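Local coordinates for tRNA (cytidine-2'-O-)-methyltransferase TrmJ (Sulfolobus acidocaldarius, PDB 4CNG), which methylates the 2'-hydroxyl of cytidine 32 in tRNA, working as a homodimer and taking the methyl group from S-adenosyl-L-methionine, at residues Ile23-Glu29 with Asp49-Asn55; Asn45-Asp49 with Leu170-Trp174. The protein carries 1 engineered substitution. One frame throughout, in Å; residues are numbered along the deposited sequence. Where two conformers were deposited one is given.

Interaction 1 (Ile23-Glu29 with Asp49-Asn55); sequences IRLVIVE and DEFYVVN
R24 reaches across to the neighbouring strand and is held there by E50 and Y52, residues two apart whose side chains leave the same face of the sheet. Its chain runs straight out, CG anti to the backbone N (chi1 -180°), and then bends at chi3, which lays the guanidinium group over the Y52 ring. The two planes are 27° apart, and R24 CZ sits off-centre, 4.5 Å from the ring centroid, in a stacked cation-pi contact. At the edge of the same guanidinium lies E50 OE1, 2.8 Å from R24 NE and 3.0 Å from R24 NH2. This is a side-on salt bridge in which one oxygen takes both N-H groups; the carboxylate is nearly coplanar with the guanidinium. E50 OE2 turns to a second cation, K125, while R24 NH1 donates to the carbonyls of A87 and R89, so the buried arginine is fixed in rotation as well as in place.

Beneath these side chains the backbones form a parallel ladder, with R24 paired to E50 and V28 to V54. The strands belong to a right-handed beta-alpha-beta unit of the SPOUT methyltransferase fold, and its crossover helix 33-45 covers the opposite face, where L25, I27 and F51 meet I39. There I27 CG1 approaches the edge of the F51 ring, 4.0 Å from F51 CE1.

Side chains also clasp both ends of the ladder. D49 OD2 accepts from the backbone N of I23 at 2.9 Å, and N55 ND2 donates to E29 OE2 at 2.8 Å, coming from above the carboxylate plane. The other oxygen of E29 forms a salt bridge with R132, next to G131, a residue inferred to bind S-adenosyl-L-methionine.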
ATOM      1  N   ILE A  23      -4.347  17.425  -5.622  1.00 16.47           N
ATOM      2  CA  ILE A  23      -3.539  16.293  -6.016  1.00 14.74           C
ATOM      3  C   ILE A  23      -4.112  15.594  -7.222  1.00 13.80           C
ATOM      4  O   ILE A  23      -5.264  15.198  -7.228  1.00 14.44           O
ATOM      5  CB  ILE A  23      -3.407  15.256  -4.869  1.00 17.91           C
ATOM      6  CG1 ILE A  23      -2.923  15.912  -3.570  1.00 24.22           C
ATOM      7  CG2 ILE A  23      -2.518  14.102  -5.324  1.00 18.80           C
ATOM      8  CD1 ILE A  23      -1.524  16.465  -3.646  1.00 25.74           C
ATOM      9  N   ARG A  24      -3.271  15.442  -8.235  1.00 12.59           N
ATOM     10  CA  ARG A  24      -3.573  14.620  -9.396  1.00 11.71           C
ATOM     11  C   ARG A  24      -2.708  13.362  -9.353  1.00 11.31           C
ATOM     12  O   ARG A  24      -1.494  13.435  -9.315  1.00 15.18           O
ATOM     13  CB  ARG A  24      -3.292  15.383 -10.695  1.00 12.00           C
ATOM     14  CG  ARG A  24      -3.600  14.548 -11.919  1.00 12.58           C
ATOM     15  CD  ARG A  24      -3.208  15.246 -13.213  1.00 13.64           C
ATOM     16  NE  ARG A  24      -3.986  16.449 -13.395  1.00 14.82           N
ATOM     17  CZ  ARG A  24      -3.760  17.349 -14.345  1.00 17.77           C
ATOM     18  NH1 ARG A  24      -2.783  17.181 -15.229  1.00 20.86           N
ATOM     19  NH2 ARG A  24      -4.463  18.456 -14.321  1.00 22.72           N
ATOM     20  N   LEU A  25      -3.351  12.207  -9.345  1.00 10.52           N
ATOM     21  CA  LEU A  25      -2.691  10.941  -9.434  1.00  9.49           C
ATOM     22  C   LEU A  25      -2.608  10.541 -10.907  1.00  9.89           C
ATOM     23  O   LEU A  25      -3.632  10.536 -11.573  1.00 11.21           O
ATOM     24  CB  LEU A  25      -3.469   9.886  -8.643  1.00 10.65           C
ATOM     25  CG  LEU A  25      -2.897   8.503  -8.615  1.00 10.74           C
ATOM     26  CD1 LEU A  25      -1.544   8.477  -7.959  1.00 10.95           C
ATOM     27  CD2 LEU A  25      -3.869   7.580  -7.920  1.00 11.87           C
ATOM     28  N   VAL A  26      -1.408  10.235 -11.368  1.00  9.15           N
ATOM     29  CA  VAL A  26      -1.155   9.810 -12.747  1.00  8.70           C
ATOM     30  C   VAL A  26      -0.530   8.427 -12.730  1.00  8.72           C
ATOM     31  O   VAL A  26       0.529   8.236 -12.168  1.00 10.29           O
ATOM     32  CB  VAL A  26      -0.214  10.814 -13.494  1.00  9.80           C
ATOM     33  CG1 VAL A  26       0.077  10.308 -14.895  1.00 11.29           C
ATOM     34  CG2 VAL A  26      -0.783  12.210 -13.479  1.00 10.75           C
ATOM     35  N   ILE A  27      -1.208   7.480 -13.381  1.00  8.76           N
ATOM     36  CA  ILE A  27      -0.729   6.123 -13.482  1.00  8.43           C
ATOM     37  C   ILE A  27      -0.383   5.856 -14.948  1.00  8.83           C
ATOM     38  O   ILE A  27      -1.242   5.950 -15.806  1.00  9.60           O
ATOM     39  CB  ILE A  27      -1.764   5.099 -12.972  1.00  9.33           C
ATOM     40  CG1 ILE A  27      -2.357   5.487 -11.624  1.00 10.51           C
ATOM     41  CG2 ILE A  27      -1.183   3.714 -12.931  1.00 10.98           C
ATOM     42  CD1 ILE A  27      -1.336   5.577 -10.513  1.00 10.11           C
ATOM     43  N   VAL A  28       0.860   5.511 -15.204  1.00  8.76           N
ATOM     44  CA  VAL A  28       1.359   5.371 -16.580  1.00  9.47           C
ATOM     45  C   VAL A  28       1.296   3.915 -17.034  1.00  8.92           C
ATOM     46  O   VAL A  28       1.978   3.040 -16.511  1.00 10.72           O
ATOM     47  CB  VAL A  28       2.772   5.909 -16.708  1.00 10.00           C
ATOM     48  CG1 VAL A  28       3.291   5.793 -18.149  1.00 11.79           C
ATOM     49  CG2 VAL A  28       2.843   7.344 -16.249  1.00 11.71           C
ATOM     50  N   GLU A  29       0.452   3.662 -18.041  1.00  9.80           N
ATOM     51  CA  GLU A  29       0.331   2.366 -18.702  1.00 10.50           C
ATOM     52  C   GLU A  29       0.185   1.184 -17.749  1.00 10.51           C
ATOM     53  O   GLU A  29       0.902   0.192 -17.868  1.00 11.67           O
ATOM     54  CB  GLU A  29       1.467   2.177 -19.712  1.00 12.29           C
ATOM     55  CG  GLU A  29       1.387   3.193 -20.852  1.00 14.05           C
ATOM     56  CD  GLU A  29       2.384   2.980 -21.988  1.00 16.84           C
ATOM     57  OE1 GLU A  29       3.419   2.331 -21.776  1.00 18.30           O
ATOM     58  OE2 GLU A  29       2.134   3.498 -23.098  1.00 24.73           O
ATOM     59  N   ASP A  49      -8.040  14.332  -5.760  1.00 13.38           N
ATOM     60  CA  ASP A  49      -8.843  15.273  -6.522  1.00 14.20           C
ATOM     61  C   ASP A  49      -9.024  14.888  -8.006  1.00 14.41           C
ATOM     62  O   ASP A  49     -10.089  15.087  -8.561  1.00 16.35           O
ATOM     63  CB  ASP A  49      -8.216  16.655  -6.419  1.00 16.21           C
ATOM     64  CG  ASP A  49      -8.090  17.109  -4.975  1.00 19.24           C
ATOM     65  OD1 ASP A  49      -9.132  17.449  -4.401  1.00 23.99           O
ATOM     66  OD2 ASP A  49      -6.966  17.099  -4.416  1.00 23.83           O
ATOM     67  N   GLU A  50      -7.970  14.413  -8.650  1.00 12.97           N
ATOM     68  CA  GLU A  50      -7.955  14.105 -10.092  1.00 13.01           C
ATOM     69  C   GLU A  50      -7.184  12.811 -10.273  1.00 11.83           C
ATOM     70  O   GLU A  50      -6.226  12.546  -9.552  1.00 12.54           O
ATOM     71  CB  GLU A  50      -7.252  15.241 -10.846  1.00 14.44           C
ATOM     72  CG  GLU A  50      -7.986  16.559 -10.775  1.00 17.96           C
ATOM     73  CD  GLU A  50      -7.320  17.680 -11.551  1.00 20.58           C
ATOM     74  OE1 GLU A  50      -6.172  17.535 -12.008  1.00 21.62           O
ATOM     75  OE2 GLU A  50      -7.928  18.771 -11.614  1.00 31.54           O
ATOM     76  N   PHE A  51      -7.628  12.004 -11.232  1.00 11.81           N
ATOM     77  CA  PHE A  51      -7.118  10.666 -11.443  1.00 11.23           C
ATOM     78  C   PHE A  51      -7.018  10.448 -12.949  1.00 10.65           C
ATOM     79  O   PHE A  51      -8.035  10.328 -13.622  1.00 12.19           O
ATOM     80  CB  PHE A  51      -8.077   9.652 -10.768  1.00 12.57           C
ATOM     81  CG  PHE A  51      -7.751   8.202 -10.990  1.00 11.50           C
ATOM     82  CD1 PHE A  51      -6.471   7.730 -11.085  1.00 12.08           C
ATOM     83  CD2 PHE A  51      -8.784   7.297 -11.002  1.00 12.45           C
ATOM     84  CE1 PHE A  51      -6.223   6.383 -11.214  1.00 13.09           C
ATOM     85  CE2 PHE A  51      -8.555   5.935 -11.135  1.00 13.06           C
ATOM     86  CZ  PHE A  51      -7.263   5.482 -11.277  1.00 13.15           C
ATOM     87  N   TYR A  52      -5.773  10.364 -13.419  1.00 10.36           N
ATOM     88  CA  TYR A  52      -5.456  10.164 -14.834  1.00 10.58           C
ATOM     89  C   TYR A  52      -4.724   8.859 -15.025  1.00 11.17           C
ATOM     90  O   TYR A  52      -3.818   8.526 -14.261  1.00 11.95           O
ATOM     91  CB  TYR A  52      -4.553  11.317 -15.360  1.00 11.34           C
ATOM     92  CG  TYR A  52      -5.257  12.571 -15.709  1.00 13.22           C
ATOM     93  CD1 TYR A  52      -5.871  13.349 -14.769  1.00 16.00           C
ATOM     94  CD2 TYR A  52      -5.221  13.044 -17.000  1.00 18.99           C
ATOM     95  CE1 TYR A  52      -6.498  14.527 -15.085  1.00 19.99           C
ATOM     96  CE2 TYR A  52      -5.838  14.232 -17.353  1.00 20.20           C
ATOM     97  CZ  TYR A  52      -6.433  15.003 -16.370  1.00 22.10           C
ATOM     98  OH  TYR A  52      -7.057  16.187 -16.695  1.00 33.00           O
ATOM     99  N   VAL A  53      -5.053   8.170 -16.107  0.50 10.86           N
ATOM    100  CA  VAL A  53      -4.393   6.954 -16.476  0.50 10.50           C
ATOM    101  C   VAL A  53      -3.974   7.093 -17.941  0.50 10.51           C
ATOM    102  O   VAL A  53      -4.792   7.415 -18.794  0.50 12.39           O
ATOM    103  CB  VAL A  53      -5.312   5.751 -16.240  0.50 10.83           C
ATOM    104  CG1 VAL A  53      -4.635   4.482 -16.671  0.50 11.04           C
ATOM    105  CG2 VAL A  53      -5.621   5.623 -14.758  0.50 13.63           C
ATOM    106  N   VAL A  54      -2.691   6.904 -18.192  1.00  9.94           N
ATOM    107  CA  VAL A  54      -2.116   7.043 -19.516  1.00 10.51           C
ATOM    108  C   VAL A  54      -2.126   5.670 -20.193  1.00 10.95           C
ATOM    109  O   VAL A  54      -1.524   4.717 -19.709  1.00 11.13           O
ATOM    110  CB  VAL A  54      -0.691   7.562 -19.410  1.00 10.80           C
ATOM    111  CG1 VAL A  54      -0.103   7.702 -20.801  1.00 13.40           C
ATOM    112  CG2 VAL A  54      -0.605   8.886 -18.678  1.00 13.47           C
ATOM    113  N   ASN A  55      -2.799   5.572 -21.347  1.00 11.59           N
ATOM    114  CA  ASN A  55      -2.759   4.394 -22.212  1.00 12.74           C
ATOM    115  C   ASN A  55      -2.839   3.074 -21.400  1.00 11.83           C
ATOM    116  O   ASN A  55      -1.938   2.258 -21.439  1.00 12.22           O
ATOM    117  CB  ASN A  55      -1.492   4.415 -23.072  1.00 13.73           C
ATOM    118  CG  ASN A  55      -1.467   3.317 -24.098  1.00 14.48           C
ATOM    119  OD1 ASN A  55      -2.529   2.874 -24.559  1.00 17.70           O
ATOM    120  ND2 ASN A  55      -0.278   2.823 -24.423  1.00 16.07           N
TER

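Interaction 2 (Asn45-Asp49 with Leu170-Trp174); sequences NFLID and LYELW
F46 drives its ring against helix 162-175, where L170, Y171 and W174 meet it. With CG anti to the carbonyl carbon (chi1 -67°), the phenyl group lies with one face over the helix backbone, and Y171 CA makes a CH-pi contact 4.2 Å from the ring centroid, only 16° off its normal. L170 CB comes from the same side but past the rim, 3.8 Å from F46 CD2. W174 meets the ring differently: the edge of F46 points to the face of the indole's five-membered ring in an offset edge-to-face pair, planes 60° apart, with F46 CD1 3.6 Å from W174 CB.

Segment 45-49 runs from the last residue of helix 33-45, N45, through the connection that leads into strand 50-54, so the contact seats a beta-alpha-beta connection of the SPOUT fold on helix 162-175. Further along, L47 CD1 lies at the edge of the indole, 3.8 Å from W174 CZ3. I48 and L170 cross at about a right angle, bringing I48 CD1 to 3.6 Å from L170 CD2. The contact borders directly on the dimer interface: P152 of the second subunit packs on F46, and the hydroxyl of Y171 is hydrogen-bonded to E172 of that subunit.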
ATOM      1  N   ASN A  45     -10.676   6.208  -0.963  1.00 11.59           N
ATOM      2  CA  ASN A  45     -10.239   6.131   0.441  1.00 12.12           C
ATOM      3  C   ASN A  45      -9.513   7.399   0.914  1.00 11.48           C
ATOM      4  O   ASN A  45      -9.595   7.755   2.091  1.00 12.87           O
ATOM      5  CB  ASN A  45      -9.248   4.964   0.656  1.00 11.64           C
ATOM      6  CG  ASN A  45      -9.830   3.567   0.572  1.00 11.19           C
ATOM      7  OD1 ASN A  45      -9.175   2.687   0.002  1.00 12.07           O
ATOM      8  ND2 ASN A  45     -10.999   3.337   1.145  1.00 13.00           N
ATOM      9  N   PHE A  46      -8.771   8.050   0.010  1.00 11.91           N
ATOM     10  CA  PHE A  46      -7.919   9.160   0.379  1.00 11.98           C
ATOM     11  C   PHE A  46      -8.264  10.458  -0.355  1.00 13.08           C
ATOM     12  O   PHE A  46      -7.515  11.420  -0.281  1.00 14.31           O
ATOM     13  CB  PHE A  46      -6.446   8.767   0.233  1.00 12.33           C
ATOM     14  CG  PHE A  46      -6.028   7.708   1.234  1.00 12.18           C
ATOM     15  CD1 PHE A  46      -6.032   7.987   2.599  1.00 13.33           C
ATOM     16  CD2 PHE A  46      -5.662   6.452   0.826  1.00 12.55           C
ATOM     17  CE1 PHE A  46      -5.689   7.016   3.536  1.00 14.34           C
ATOM     18  CE2 PHE A  46      -5.268   5.492   1.743  1.00 13.01           C
ATOM     19  CZ  PHE A  46      -5.265   5.774   3.086  1.00 14.20           C
ATOM     20  N   LEU A  47      -9.451  10.512  -0.955  1.00 13.73           N
ATOM     21  CA  LEU A  47     -10.007  11.736  -1.524  1.00 15.18           C
ATOM     22  C   LEU A  47      -9.019  12.458  -2.433  1.00 14.87           C
ATOM     23  O   LEU A  47      -8.856  13.660  -2.377  1.00 17.19           O
ATOM     24  CB  LEU A  47     -10.529  12.682  -0.431  1.00 17.48           C
ATOM     25  CG  LEU A  47     -11.797  12.182   0.269  1.00 22.67           C
ATOM     26  CD1 LEU A  47     -12.134  13.120   1.413  1.00 27.75           C
ATOM     27  CD2 LEU A  47     -12.954  12.095  -0.719  1.00 27.62           C
ATOM     28  N   ILE A  48      -8.488  11.737  -3.407  1.00 14.68           N
ATOM     29  CA  ILE A  48      -7.643  12.337  -4.427  1.00 13.34           C
ATOM     30  C   ILE A  48      -8.522  13.161  -5.366  1.00 12.67           C
ATOM     31  O   ILE A  48      -9.621  12.744  -5.733  1.00 15.50           O
ATOM     32  CB  ILE A  48      -6.884  11.225  -5.168  1.00 14.79           C
ATOM     33  CG1 ILE A  48      -5.781  10.663  -4.272  1.00 20.41           C
ATOM     34  CG2 ILE A  48      -6.380  11.673  -6.516  1.00 20.85           C
ATOM     35  CD1 ILE A  48      -4.702  11.669  -3.939  1.00 35.93           C
ATOM     36  N   ASP A  49      -8.040  14.332  -5.760  1.00 13.38           N
ATOM     37  CA  ASP A  49      -8.843  15.273  -6.522  1.00 14.20           C
ATOM     38  C   ASP A  49      -9.024  14.888  -8.006  1.00 14.41           C
ATOM     39  O   ASP A  49     -10.089  15.087  -8.561  1.00 16.35           O
ATOM     40  CB  ASP A  49      -8.216  16.655  -6.419  1.00 16.21           C
ATOM     41  CG  ASP A  49      -8.090  17.109  -4.975  1.00 19.24           C
ATOM     42  OD1 ASP A  49      -9.132  17.449  -4.401  1.00 23.99           O
ATOM     43  OD2 ASP A  49      -6.966  17.099  -4.416  1.00 23.83           O
ATOM     44  N   LEU A 170      -0.480   8.037  -0.898  1.00 10.81           N
ATOM     45  CA  LEU A 170      -1.761   8.700  -0.633  1.00 11.90           C
ATOM     46  C   LEU A 170      -2.026   8.822   0.885  1.00 12.27           C
ATOM     47  O   LEU A 170      -2.581   9.817   1.336  1.00 13.99           O
ATOM     48  CB  LEU A 170      -2.923   7.997  -1.324  1.00 13.19           C
ATOM     49  CG  LEU A 170      -2.928   7.996  -2.831  1.00 18.33           C
ATOM     50  CD1 LEU A 170      -4.239   7.404  -3.344  1.00 13.89           C
ATOM     51  CD2 LEU A 170      -2.280   9.094  -3.600  1.00 19.95           C
ATOM     52  N   TYR A 171      -1.654   7.804   1.647  1.00 12.43           N
ATOM     53  CA  TYR A 171      -1.701   7.838   3.110  1.00 12.96           C
ATOM     54  C   TYR A 171      -0.798   8.971   3.663  1.00 12.70           C
ATOM     55  O   TYR A 171      -1.203   9.724   4.548  1.00 15.55           O
ATOM     56  CB  TYR A 171      -1.240   6.473   3.626  1.00 13.59           C
ATOM     57  CG  TYR A 171      -0.854   6.477   5.077  1.00 16.53           C
ATOM     58  CD1 TYR A 171      -1.804   6.597   6.065  1.00 17.75           C
ATOM     59  CD2 TYR A 171       0.485   6.425   5.459  1.00 15.90           C
ATOM     60  CE1 TYR A 171      -1.435   6.615   7.403  1.00 20.05           C
ATOM     61  CE2 TYR A 171       0.875   6.399   6.758  1.00 20.27           C
ATOM     62  CZ  TYR A 171      -0.076   6.519   7.747  1.00 20.92           C
ATOM     63  OH  TYR A 171       0.364   6.520   9.050  1.00 25.56           O
ATOM     64  N   GLU A 172       0.415   9.109   3.137  1.00 13.81           N
ATOM     65  CA  GLU A 172       1.285  10.186   3.561  1.00 15.16           C
ATOM     66  C   GLU A 172       0.636  11.541   3.288  1.00 15.65           C
ATOM     67  O   GLU A 172       0.784  12.479   4.082  1.00 19.82           O
ATOM     68  CB  GLU A 172       2.630  10.075   2.848  1.00 16.77           C
ATOM     69  CG  GLU A 172       3.632   9.129   3.467  1.00 24.50           C
ATOM     70  CD  GLU A 172       4.322   9.718   4.683  1.00 32.09           C
ATOM     71  OE1 GLU A 172       3.908  10.787   5.179  1.00 47.57           O
ATOM     72  OE2 GLU A 172       5.308   9.112   5.114  1.00 33.70           O
ATOM     73  N   LEU A 173       0.010  11.688   2.126  1.00 16.14           N
ATOM     74  CA  LEU A 173      -0.663  12.945   1.776  1.00 17.22           C
ATOM     75  C   LEU A 173      -1.856  13.224   2.679  1.00 21.27           C
ATOM     76  O   LEU A 173      -2.082  14.362   3.065  1.00 23.73           O
ATOM     77  CB  LEU A 173      -1.086  12.949   0.306  1.00 16.66           C
ATOM     78  CG  LEU A 173       0.059  12.929  -0.695  1.00 17.26           C
ATOM     79  CD1 LEU A 173      -0.482  12.715  -2.090  1.00 19.35           C
ATOM     80  CD2 LEU A 173       0.852  14.222  -0.648  1.00 21.74           C
ATOM     81  N   TRP A 174      -2.635  12.193   2.990  1.00 20.67           N
ATOM     82  CA  TRP A 174      -3.788  12.319   3.884  1.00 20.15           C
ATOM     83  C   TRP A 174      -3.374  12.834   5.245  1.00 21.16           C
ATOM     84  O   TRP A 174      -4.049  13.703   5.804  1.00 31.07           O
ATOM     85  CB  TRP A 174      -4.512  10.984   4.006  1.00 17.93           C
ATOM     86  CG  TRP A 174      -5.731  11.029   4.815  1.00 19.80           C
ATOM     87  CD1 TRP A 174      -5.842  10.758   6.150  1.00 23.01           C
ATOM     88  CD2 TRP A 174      -7.029  11.408   4.378  1.00 18.95           C
ATOM     89  NE1 TRP A 174      -7.128  10.979   6.569  1.00 25.20           N
ATOM     90  CE2 TRP A 174      -7.883  11.361   5.497  1.00 20.87           C
ATOM     91  CE3 TRP A 174      -7.553  11.790   3.147  1.00 21.99           C
ATOM     92  CZ2 TRP A 174      -9.230  11.680   5.416  1.00 23.91           C
ATOM     93  CZ3 TRP A 174      -8.893  12.092   3.068  1.00 25.97           C
ATOM     94  CH2 TRP A 174      -9.702  12.099   4.211  1.00 24.79           C
TER

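Overall arrangement
From the N terminus, the chain runs up strand 22-28, returns through helix 33-45 and enters strand 50-54; interaction 1 closes this short loop within one beta-alpha-beta unit. Interaction 2 starts inside that loop, at the end of the helix, and closes only after some 120 further residues, when helix 162-175 comes back to the turn. The two closures therefore cross, and they share D49. They also touch: I48 packs on I23 and L25, while L173 reaches I23. Strand 22-28 is thus joined, through a small apolar cluster of I23, L25, I48 and L173, to helix 162-175, which contacts the second subunit.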